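Long-range contacts in methylxanthine N3-demethylase NdmB (Pseudomonas putida, PDB 6ICL), which catalyses the N3-demethylation of theobromine and related methylxanthines in caffeine breakdown, as a Rieske oxygenase with a [2Fe-2S] cluster and a non-heme iron centre: residues A[170-175]-A[294-299]; A[224-229]-A[340-345]; A[254-259]-A[344-349]. All coordinates share one frame; numbering follows the deposited sequence.

Contact 1. Residues A[170-175]-A[294-299]; sequences DMQVIV and EKDNQP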
loop_
_atom_site.group_PDB
_atom_site.type_symbol
_atom_site.label_atom_id
_atom_site.label_comp_id
_atom_site.label_asym_id
_atom_site.label_seq_id
_atom_site.Cartn_x
_atom_site.Cartn_y
_atom_site.Cartn_z
ATOM N N ASP A 170 34.707 -6.836 -33.100
ATOM C CA ASP A 170 34.444 -5.453 -33.476
ATOM C C ASP A 170 33.176 -4.894 -32.842
ATOM O O ASP A 170 32.903 -3.697 -33.002
ATOM C CB ASP A 170 34.324 -5.317 -34.991
ATOM C CG ASP A 170 35.650 -5.477 -35.700
ATOM O OD1 ASP A 170 36.708 -5.196 -35.093
ATOM O OD2 ASP A 170 35.623 -5.888 -36.872
ATOM N N MET A 171 32.394 -5.712 -32.146
ATOM C CA MET A 171 31.100 -5.276 -31.643
ATOM C C MET A 171 31.028 -5.465 -30.132
ATOM O O MET A 171 31.891 -6.094 -29.518
ATOM C CB MET A 171 29.977 -6.030 -32.366
ATOM C CG MET A 171 30.054 -5.833 -33.885
ATOM S SD MET A 171 28.639 -6.450 -34.804
ATOM C CE MET A 171 27.619 -4.986 -34.898
ATOM N N GLN A 172 30.004 -4.877 -29.514
ATOM C CA GLN A 172 29.793 -5.069 -28.086
ATOM C C GLN A 172 28.352 -5.488 -27.829
ATOM O O GLN A 172 27.434 -5.085 -28.550
ATOM C CB GLN A 172 30.151 -3.810 -27.278
ATOM C CG GLN A 172 29.368 -2.558 -27.631
ATOM C CD GLN A 172 29.942 -1.318 -26.971
ATOM O OE1 GLN A 172 30.665 -0.540 -27.600
ATOM N NE2 GLN A 172 29.632 -1.129 -25.691
ATOM N N VAL A 173 28.171 -6.296 -26.782
ATOM C CA VAL A 173 26.916 -6.979 -26.506
ATOM C C VAL A 173 26.277 -6.409 -25.239
ATOM O O VAL A 173 26.976 -6.050 -24.278
ATOM C CB VAL A 173 27.156 -8.494 -26.376
ATOM C CG1 VAL A 173 25.843 -9.256 -26.095
ATOM C CG2 VAL A 173 27.862 -9.029 -27.617
ATOM N N ILE A 174 24.941 -6.314 -25.253
ATOM C CA ILE A 174 24.114 -6.099 -24.064
ATOM C C ILE A 174 23.165 -7.281 -23.959
ATOM O O ILE A 174 22.354 -7.505 -24.865
ATOM C CB ILE A 174 23.293 -4.803 -24.138
ATOM C CG1 ILE A 174 24.166 -3.565 -24.264
ATOM C CG2 ILE A 174 22.377 -4.688 -22.914
ATOM C CD1 ILE A 174 23.379 -2.333 -24.743
ATOM N N VAL A 175 23.258 -8.034 -22.872
ATOM C CA VAL A 175 22.273 -9.053 -22.529
ATOM C C VAL A 175 21.331 -8.436 -21.494
ATOM O O VAL A 175 21.701 -8.214 -20.335
ATOM C CB VAL A 175 22.931 -10.335 -22.002
ATOM C CG1 VAL A 175 21.866 -11.412 -21.749
ATOM C CG2 VAL A 175 23.979 -10.831 -22.991
ATOM N N GLU A 294 28.262 -2.182 -33.059
ATOM C CA GLU A 294 29.667 -1.832 -33.227
ATOM C C GLU A 294 30.118 -0.933 -32.085
ATOM O O GLU A 294 29.362 -0.075 -31.622
ATOM C CB GLU A 294 29.868 -1.127 -34.571
ATOM C CG GLU A 294 29.717 -2.063 -35.769
ATOM C CD GLU A 294 29.592 -1.343 -37.098
ATOM O OE1 GLU A 294 29.741 -0.097 -37.140
ATOM O OE2 GLU A 294 29.335 -2.041 -38.109
ATOM N N LYS A 295 31.358 -1.119 -31.637
ATOM C CA LYS A 295 31.835 -0.385 -30.468
ATOM C C LYS A 295 31.749 1.112 -30.720
ATOM O O LYS A 295 32.040 1.576 -31.821
ATOM C CB LYS A 295 33.267 -0.802 -30.137
ATOM C CG LYS A 295 33.408 -2.306 -29.991
ATOM C CD LYS A 295 34.808 -2.699 -29.560
ATOM C CE LYS A 295 34.840 -4.155 -29.158
ATOM N NZ LYS A 295 36.044 -4.528 -28.360
ATOM N N ASP A 296 31.306 1.888 -29.690
ATOM C CA ASP A 296 30.975 3.287 -29.960
ATOM C C ASP A 296 31.237 4.281 -28.832
ATOM O O ASP A 296 30.995 5.475 -29.044
ATOM C CB ASP A 296 29.502 3.398 -30.393
ATOM C CG ASP A 296 28.510 2.944 -29.299
ATOM O OD1 ASP A 296 28.938 2.581 -28.177
ATOM O OD2 ASP A 296 27.287 2.975 -29.576
ATOM N N ASN A 297 31.711 3.862 -27.662
ATOM C CA ASN A 297 31.874 4.751 -26.508
ATOM C C ASN A 297 30.569 5.442 -26.087
ATOM O O ASN A 297 30.598 6.486 -25.425
ATOM C CB ASN A 297 32.975 5.782 -26.769
ATOM C CG ASN A 297 34.336 5.129 -26.932
ATOM O OD1 ASN A 297 34.796 4.402 -26.045
ATOM N ND2 ASN A 297 34.972 5.353 -28.081
ATOM N N GLN A 298 29.392 4.870 -26.454
ATOM C CA GLN A 298 28.142 5.355 -25.885
ATOM C C GLN A 298 27.731 4.492 -24.696
ATOM O O GLN A 298 28.080 3.309 -24.623
ATOM C CB GLN A 298 27.014 5.345 -26.921
ATOM C CG GLN A 298 27.099 6.453 -27.954
ATOM C CD GLN A 298 27.369 7.806 -27.331
ATOM O OE1 GLN A 298 28.466 8.345 -27.461
ATOM N NE2 GLN A 298 26.380 8.358 -26.647
ATOM N N PRO A 299 26.990 5.061 -23.745
ATOM C CA PRO A 299 26.517 4.265 -22.605
ATOM C C PRO A 299 25.519 3.204 -23.058
ATOM O O PRO A 299 24.603 3.481 -23.833
ATOM C CB PRO A 299 25.861 5.311 -21.696
ATOM C CG PRO A 299 25.502 6.442 -22.620
ATOM C CD PRO A 299 26.558 6.472 -23.657
HETATM O O HOH W 1 30.526 1.841 -24.908
#
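M171 and E294 form an antiparallel, non-hydrogen-bonded beta pair at the edge of the seven-stranded catalytic-domain sheet. Here the outermost strand 171-181 begins and strand 284-294 ends. The chain then leaves the sheet through 295-299 toward helix 300-319. M171 CA and E294 CA are 4.1 Å apart and the side chains diverge.

Backbone and amide hydrogen bonds continue the pairing past the last strand residue. K295 N gives a weak bond to D170 O. Beyond it, the Q172 side chain takes over from the backbone. Its CG sits between the backbone N and the carbonyl carbon (chi1 60°), and the extended chain carries the amide over to the departing loop. Q172 OE1 accepts from D296 N at 3.3 Å, with an N-H...O angle of 142°. The donor is tilted 24° from the carbonyl plane. Q172 OE1 also lies 3.1 Å from K295 CA. On the other branch, NE2 donates to a water that in turn donates to Q298 O. One amide thus holds the loop at two points. A leucine at Q172 would probably leave D296 N without this acceptor and break the water link to Q298 O.

Van der Waals contacts flank these bonds. M171 starts away from E294, but its bent chain returns the methyl CE to within 3.7 Å of E294 CG. K295 lies extended along the start of the strand, with CE 3.5 Å from M171 O. As a separate polar tie, the E294 carboxylate is hydrogen-bonded through OE2 to R270 N.

Within the loop, D296 makes an Asx turn and also a salt bridge to R293. In the turn, Q298 N reaches D296 OD1 at 2.9 Å, from above the carboxylate plane.

Contact 2. Residues A[224-229]-A[340-345]; sequences GELQFK and VQFRKW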
loop_
_atom_site.group_PDB
_atom_site.type_symbol
_atom_site.label_atom_id
_atom_site.label_comp_id
_atom_site.label_asym_id
_atom_site.label_seq_id
_atom_site.Cartn_x
_atom_site.Cartn_y
_atom_site.Cartn_z
ATOM N N GLY A 224 15.692 -25.434 -39.347
ATOM C CA GLY A 224 14.983 -25.102 -38.120
ATOM C C GLY A 224 14.680 -23.630 -37.910
ATOM O O GLY A 224 14.184 -23.263 -36.835
ATOM N N GLU A 225 14.947 -22.775 -38.898
ATOM C CA GLU A 225 14.765 -21.334 -38.791
ATOM C C GLU A 225 13.775 -20.849 -39.844
ATOM O O GLU A 225 13.785 -21.332 -40.981
ATOM C CB GLU A 225 16.091 -20.591 -38.993
ATOM C CG GLU A 225 17.284 -21.137 -38.193
ATOM C CD GLU A 225 18.531 -20.270 -38.356
ATOM O OE1 GLU A 225 18.498 -19.294 -39.145
ATOM O OE2 GLU A 225 19.547 -20.559 -37.687
ATOM N N LEU A 226 12.923 -19.894 -39.475
ATOM C CA LEU A 226 12.299 -19.028 -40.471
ATOM C C LEU A 226 13.298 -17.956 -40.882
ATOM O O LEU A 226 13.893 -17.292 -40.025
ATOM C CB LEU A 226 11.029 -18.370 -39.936
ATOM C CG LEU A 226 9.708 -19.112 -40.092
ATOM C CD1 LEU A 226 8.589 -18.296 -39.480
ATOM C CD2 LEU A 226 9.420 -19.420 -41.577
ATOM N N GLN A 227 13.507 -17.799 -42.192
ATOM C CA GLN A 227 14.445 -16.820 -42.706
ATOM C C GLN A 227 13.748 -15.953 -43.740
ATOM O O GLN A 227 13.119 -16.464 -44.674
ATOM C CB GLN A 227 15.678 -17.494 -43.302
ATOM C CG GLN A 227 16.444 -18.306 -42.291
ATOM C CD GLN A 227 17.752 -18.827 -42.840
ATOM O OE1 GLN A 227 18.022 -18.705 -44.034
ATOM N NE2 GLN A 227 18.577 -19.407 -41.968
ATOM N N PHE A 228 13.835 -14.644 -43.547
ATOM C CA PHE A 228 13.276 -13.709 -44.497
ATOM C C PHE A 228 14.077 -12.426 -44.404
ATOM O O PHE A 228 14.788 -12.178 -43.425
ATOM C CB PHE A 228 11.781 -13.452 -44.253
ATOM C CG PHE A 228 11.417 -13.256 -42.797
ATOM C CD1 PHE A 228 11.227 -14.344 -41.961
ATOM C CD2 PHE A 228 11.262 -11.984 -42.271
ATOM C CE1 PHE A 228 10.889 -14.169 -40.623
ATOM C CE2 PHE A 228 10.923 -11.804 -40.922
ATOM C CZ PHE A 228 10.737 -12.893 -40.111
ATOM N N LYS A 229 13.966 -11.624 -45.445
ATOM C CA LYS A 229 14.709 -10.390 -45.571
ATOM C C LYS A 229 13.734 -9.336 -46.068
ATOM O O LYS A 229 12.882 -9.623 -46.908
ATOM C CB LYS A 229 15.921 -10.569 -46.521
ATOM C CG LYS A 229 16.639 -9.277 -46.889
ATOM C CD LYS A 229 18.050 -9.548 -47.431
ATOM C CE LYS A 229 18.740 -8.268 -47.917
ATOM N NZ LYS A 229 19.228 -8.359 -49.330
ATOM N N VAL A 340 1.620 -15.566 -41.088
ATOM C CA VAL A 340 0.934 -16.747 -41.612
ATOM C C VAL A 340 1.897 -17.925 -41.732
ATOM O O VAL A 340 1.580 -19.051 -41.333
ATOM C CB VAL A 340 0.262 -16.396 -42.959
ATOM C CG1 VAL A 340 -0.243 -17.645 -43.678
ATOM C CG2 VAL A 340 -0.887 -15.452 -42.716
ATOM N N GLN A 341 3.098 -17.682 -42.248
ATOM C CA GLN A 341 4.094 -18.752 -42.340
ATOM C C GLN A 341 4.514 -19.246 -40.957
ATOM O O GLN A 341 4.770 -20.441 -40.757
ATOM C CB GLN A 341 5.308 -18.259 -43.129
ATOM C CG GLN A 341 4.976 -18.003 -44.592
ATOM C CD GLN A 341 4.261 -19.198 -45.212
ATOM O OE1 GLN A 341 4.739 -20.335 -45.133
ATOM N NE2 GLN A 341 3.103 -18.951 -45.801
ATOM N N PHE A 342 4.570 -18.337 -39.985
ATOM C CA PHE A 342 4.881 -18.719 -38.610
ATOM C C PHE A 342 3.790 -19.619 -38.039
ATOM O O PHE A 342 4.066 -20.697 -37.489
ATOM C CB PHE A 342 5.042 -17.439 -37.787
ATOM C CG PHE A 342 5.360 -17.655 -36.328
ATOM C CD1 PHE A 342 6.615 -18.117 -35.930
ATOM C CD2 PHE A 342 4.434 -17.309 -35.354
ATOM C CE1 PHE A 342 6.917 -18.267 -34.572
ATOM C CE2 PHE A 342 4.725 -17.450 -33.986
ATOM C CZ PHE A 342 5.972 -17.927 -33.600
ATOM N N ARG A 343 2.538 -19.193 -38.177
ATOM C CA ARG A 343 1.416 -20.007 -37.719
ATOM C C ARG A 343 1.362 -21.358 -38.432
ATOM O O ARG A 343 1.103 -22.391 -37.800
ATOM C CB ARG A 343 0.117 -19.232 -37.921
ATOM C CG ARG A 343 0.086 -17.960 -37.116
ATOM C CD ARG A 343 -1.171 -17.185 -37.295
ATOM N NE ARG A 343 -1.146 -16.044 -36.398
ATOM C CZ ARG A 343 -2.210 -15.513 -35.815
ATOM N NH1 ARG A 343 -3.408 -16.022 -36.033
ATOM N NH2 ARG A 343 -2.075 -14.481 -34.995
ATOM N N LYS A 344 1.622 -21.376 -39.744
ATOM C CA LYS A 344 1.628 -22.636 -40.490
ATOM C C LYS A 344 2.629 -23.613 -39.906
ATOM O O LYS A 344 2.312 -24.784 -39.670
ATOM C CB LYS A 344 1.968 -22.388 -41.961
ATOM C CG LYS A 344 0.849 -21.814 -42.806
ATOM C CD LYS A 344 1.144 -22.068 -44.303
ATOM C CE LYS A 344 0.147 -21.359 -45.240
ATOM N NZ LYS A 344 -1.258 -21.858 -45.124
ATOM N N TRP A 345 3.860 -23.152 -39.680
ATOM C CA TRP A 345 4.880 -24.074 -39.209
ATOM C C TRP A 345 4.625 -24.483 -37.767
ATOM O O TRP A 345 4.864 -25.640 -37.409
ATOM C CB TRP A 345 6.267 -23.461 -39.379
ATOM C CG TRP A 345 7.368 -24.466 -39.402
ATOM C CD1 TRP A 345 7.245 -25.825 -39.288
ATOM C CD2 TRP A 345 8.763 -24.201 -39.557
ATOM N NE1 TRP A 345 8.485 -26.416 -39.344
ATOM C CE2 TRP A 345 9.431 -25.442 -39.516
ATOM C CE3 TRP A 345 9.515 -23.032 -39.710
ATOM C CZ2 TRP A 345 10.808 -25.551 -39.627
ATOM C CZ3 TRP A 345 10.893 -23.144 -39.834
ATOM C CH2 TRP A 345 11.521 -24.395 -39.800
#
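Strand 225-229 and helix 340-345 run nearly antiparallel, at 166°, with their axes 10.4 Å apart at closest approach. L226 and F342 have the nearest CA atoms, 7.7 Å apart. No hydrogen bond crosses; side chains and strand backbone meet by packing.

L226 is the main side chain from the strand. One branch, CD1, reaches the helix backbone and lies 3.8 Å from F342 CA. The same methyl is at the edge of the F342 ring, near its plane. The L226 side chain runs roughly perpendicular to that of F342.

W345 comes from the helix one turn further on. Its CG is anti to the backbone N (chi1 -159°), which sends the indole toward the strand. The ring meets the strand with the edge of its six-membered part. L226 CG lies in the ring plane, 3.9 Å from W345 CE3, and the L226 and W345 side chains point opposite ways as they pass. E225 O is also at this edge, 3.6 Å from W345 CZ3. W345 CH2 also lies 3.8 Å from G224 C, which approaches the ring obliquely. The indole NE1 is used elsewhere, in a hydrogen bond to S363 O. R221 makes a cation-pi contact with the indole.

The contact packs helix 337-355 against the sheet close to its outermost strand, 219-222. V219 of that strand touches both L226 and Q341. Helix 185-192 closes the neighbouring side: its W189 stacks on F342 and touches L226, while its E190 forms a salt bridge with R343.

Contact 3. Residues A[254-259]-A[344-349]; sequences MPYSVN and KWHKEL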
loop_
_atom_site.group_PDB
_atom_site.type_symbol
_atom_site.label_atom_id
_atom_site.label_comp_id
_atom_site.label_asym_id
_atom_site.label_seq_id
_atom_site.Cartn_x
_atom_site.Cartn_y
_atom_site.Cartn_z
ATOM N N MET A 254 12.988 -21.533 -34.606
ATOM C CA MET A 254 11.695 -21.919 -34.068
ATOM C C MET A 254 11.843 -22.512 -32.663
ATOM O O MET A 254 12.842 -23.171 -32.360
ATOM C CB MET A 254 11.025 -22.912 -35.005
ATOM C CG MET A 254 10.751 -22.324 -36.392
ATOM S SD MET A 254 9.405 -21.121 -36.389
ATOM C CE MET A 254 8.024 -22.233 -36.110
ATOM N N PRO A 255 10.828 -22.320 -31.802
ATOM C CA PRO A 255 9.534 -21.711 -32.101
ATOM C C PRO A 255 9.427 -20.236 -31.791
ATOM O O PRO A 255 8.433 -19.664 -32.192
ATOM C CB PRO A 255 8.568 -22.496 -31.213
ATOM C CG PRO A 255 9.442 -23.437 -30.357
ATOM C CD PRO A 255 10.832 -22.914 -30.458
ATOM N N TYR A 256 10.430 -19.603 -31.159
ATOM C CA TYR A 256 10.157 -18.281 -30.594
ATOM C C TYR A 256 11.324 -17.300 -30.647
ATOM O O TYR A 256 11.318 -16.328 -29.880
ATOM C CB TYR A 256 9.744 -18.408 -29.113
ATOM C CG TYR A 256 8.502 -19.222 -28.833
ATOM C CD1 TYR A 256 7.274 -18.883 -29.409
ATOM C CD2 TYR A 256 8.539 -20.303 -27.963
ATOM C CE1 TYR A 256 6.127 -19.611 -29.146
ATOM C CE2 TYR A 256 7.388 -21.032 -27.691
ATOM C CZ TYR A 256 6.185 -20.673 -28.286
ATOM O OH TYR A 256 5.031 -21.387 -28.025
ATOM N N SER A 257 12.320 -17.499 -31.502
ATOM C CA SER A 257 13.453 -16.594 -31.524
ATOM C C SER A 257 13.454 -15.732 -32.778
ATOM O O SER A 257 12.916 -16.109 -33.829
ATOM C CB SER A 257 14.768 -17.365 -31.427
ATOM O OG SER A 257 14.729 -18.215 -30.298
ATOM N N VAL A 258 14.076 -14.563 -32.653
ATOM C CA VAL A 258 14.273 -13.636 -33.771
ATOM C C VAL A 258 15.675 -13.061 -33.664
ATOM O O VAL A 258 16.016 -12.431 -32.658
ATOM C CB VAL A 258 13.260 -12.475 -33.800
ATOM C CG1 VAL A 258 13.569 -11.546 -35.005
ATOM C CG2 VAL A 258 11.847 -12.981 -33.871
ATOM N N ASN A 259 16.480 -13.249 -34.704
ATOM C CA ASN A 259 17.737 -12.533 -34.855
ATOM C C ASN A 259 17.559 -11.559 -36.015
ATOM O O ASN A 259 17.423 -11.984 -37.171
ATOM C CB ASN A 259 18.897 -13.505 -35.099
ATOM C CG ASN A 259 20.237 -12.802 -35.159
ATOM O OD1 ASN A 259 20.933 -12.665 -34.139
ATOM N ND2 ASN A 259 20.608 -12.336 -36.350
ATOM N N LYS A 344 1.622 -21.376 -39.744
ATOM C CA LYS A 344 1.628 -22.636 -40.490
ATOM C C LYS A 344 2.629 -23.613 -39.906
ATOM O O LYS A 344 2.312 -24.784 -39.670
ATOM C CB LYS A 344 1.968 -22.388 -41.961
ATOM C CG LYS A 344 0.849 -21.814 -42.806
ATOM C CD LYS A 344 1.144 -22.068 -44.303
ATOM C CE LYS A 344 0.147 -21.359 -45.240
ATOM N NZ LYS A 344 -1.258 -21.858 -45.124
ATOM N N TRP A 345 3.860 -23.152 -39.680
ATOM C CA TRP A 345 4.880 -24.074 -39.209
ATOM C C TRP A 345 4.625 -24.483 -37.767
ATOM O O TRP A 345 4.864 -25.640 -37.409
ATOM C CB TRP A 345 6.267 -23.461 -39.379
ATOM C CG TRP A 345 7.368 -24.466 -39.402
ATOM C CD1 TRP A 345 7.245 -25.825 -39.288
ATOM C CD2 TRP A 345 8.763 -24.201 -39.557
ATOM N NE1 TRP A 345 8.485 -26.416 -39.344
ATOM C CE2 TRP A 345 9.431 -25.442 -39.516
ATOM C CE3 TRP A 345 9.515 -23.032 -39.710
ATOM C CZ2 TRP A 345 10.808 -25.551 -39.627
ATOM C CZ3 TRP A 345 10.893 -23.144 -39.834
ATOM C CH2 TRP A 345 11.521 -24.395 -39.800
ATOM N N HIS A 346 4.093 -23.576 -36.938
ATOM C CA HIS A 346 3.721 -23.964 -35.580
ATOM C C HIS A 346 2.663 -25.066 -35.603
ATOM O O HIS A 346 2.777 -26.061 -34.883
ATOM C CB HIS A 346 3.224 -22.745 -34.789
ATOM C CG HIS A 346 4.257 -22.154 -33.883
ATOM N ND1 HIS A 346 4.354 -22.499 -32.549
ATOM C CD2 HIS A 346 5.250 -21.258 -34.117
ATOM C CE1 HIS A 346 5.358 -21.834 -31.999
ATOM N NE2 HIS A 346 5.917 -21.074 -32.928
ATOM N N LYS A 347 1.637 -24.914 -36.451
ATOM C CA LYS A 347 0.575 -25.922 -36.515
ATOM C C LYS A 347 1.114 -27.262 -36.982
ATOM O O LYS A 347 0.746 -28.313 -36.446
ATOM C CB LYS A 347 -0.543 -25.463 -37.457
ATOM C CG LYS A 347 -1.756 -26.399 -37.473
ATOM C CD LYS A 347 -2.372 -26.466 -36.081
ATOM C CE LYS A 347 -3.640 -27.302 -36.025
ATOM N NZ LYS A 347 -4.043 -27.578 -34.602
ATOM N N GLU A 348 1.987 -27.240 -37.986
ATOM C CA GLU A 348 2.558 -28.472 -38.507
ATOM C C GLU A 348 3.440 -29.149 -37.464
ATOM O O GLU A 348 3.381 -30.374 -37.285
ATOM C CB GLU A 348 3.342 -28.150 -39.778
ATOM C CG GLU A 348 4.172 -29.286 -40.347
ATOM C CD GLU A 348 5.002 -28.830 -41.531
ATOM O OE1 GLU A 348 4.538 -27.932 -42.285
ATOM O OE2 GLU A 348 6.129 -29.352 -41.687
ATOM N N LEU A 349 4.257 -28.356 -36.756
ATOM C CA LEU A 349 5.081 -28.886 -35.672
ATOM C C LEU A 349 4.226 -29.474 -34.563
ATOM O O LEU A 349 4.535 -30.548 -34.033
ATOM C CB LEU A 349 5.977 -27.783 -35.114
ATOM C CG LEU A 349 7.061 -27.318 -36.064
ATOM C CD1 LEU A 349 7.559 -25.936 -35.650
ATOM C CD2 LEU A 349 8.202 -28.321 -36.090
#
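H346 NE2 donates to P255 O at 3.0 Å, with an N-H...O angle of 164°. The acceptor lies in the imidazole plane. NE2 therefore carries a proton, and the other ring nitrogen, ND1, is hydrogen-bonded to Y32 OH. Partners on both nitrogens fix the rotation of this buried ring.

The imidazole is packed from several directions. P255 CB is 3.4 Å from H346 CE1. Y256 CE1 is 3.7 Å from H346 CE1; the two rings meet obliquely, their planes at 41°. P255 CB also covers the centre of one face of the Y256 ring. Y256 OH is hydrogen-bonded to E186 of helix 185-192.

M254 packs against W345, H346 and L349 of the helix. It bends at both chi2 and chi3, which brings SD and CE in against the helix. M254 CG lies over one face of the W345 six-membered ring, 3.9 Å from its centroid, in a CH-pi contact. SD makes an oblique Met-aromatic contact with the same ring. The methyl goes further: M254 CE sits 3.6 Å from H346 CD2 and 3.8 Å from L349 CD1.

The peptide bond before P255 is cis. The M254-P255-Y256 turn links antiparallel strands 246-253 and 257-264, so the contact joins a strand connection of the catalytic-domain sheet to helix 337-355.

How the contacts relate
Contacts 2 and 3 adjoin, with centres 6 Å apart, and share W345 on helix 337-355, using different sides of its indole. The two also touch directly: G224 O is 3.1 Å from M254 N, a probable hydrogen bond between the residues just before strand 225-230 and just after strand 246-253. Contact 1 belongs to the same sheet but lies at the border formed by strand 171-181. Its centre is 30 Å from each of the others, and its nearest atoms are about 10 Å from contact 3. None of the three is at the [2Fe-2S] cluster or at the iron held by H197, H202 and D314. All are structural packing around the catalytic-domain sheet.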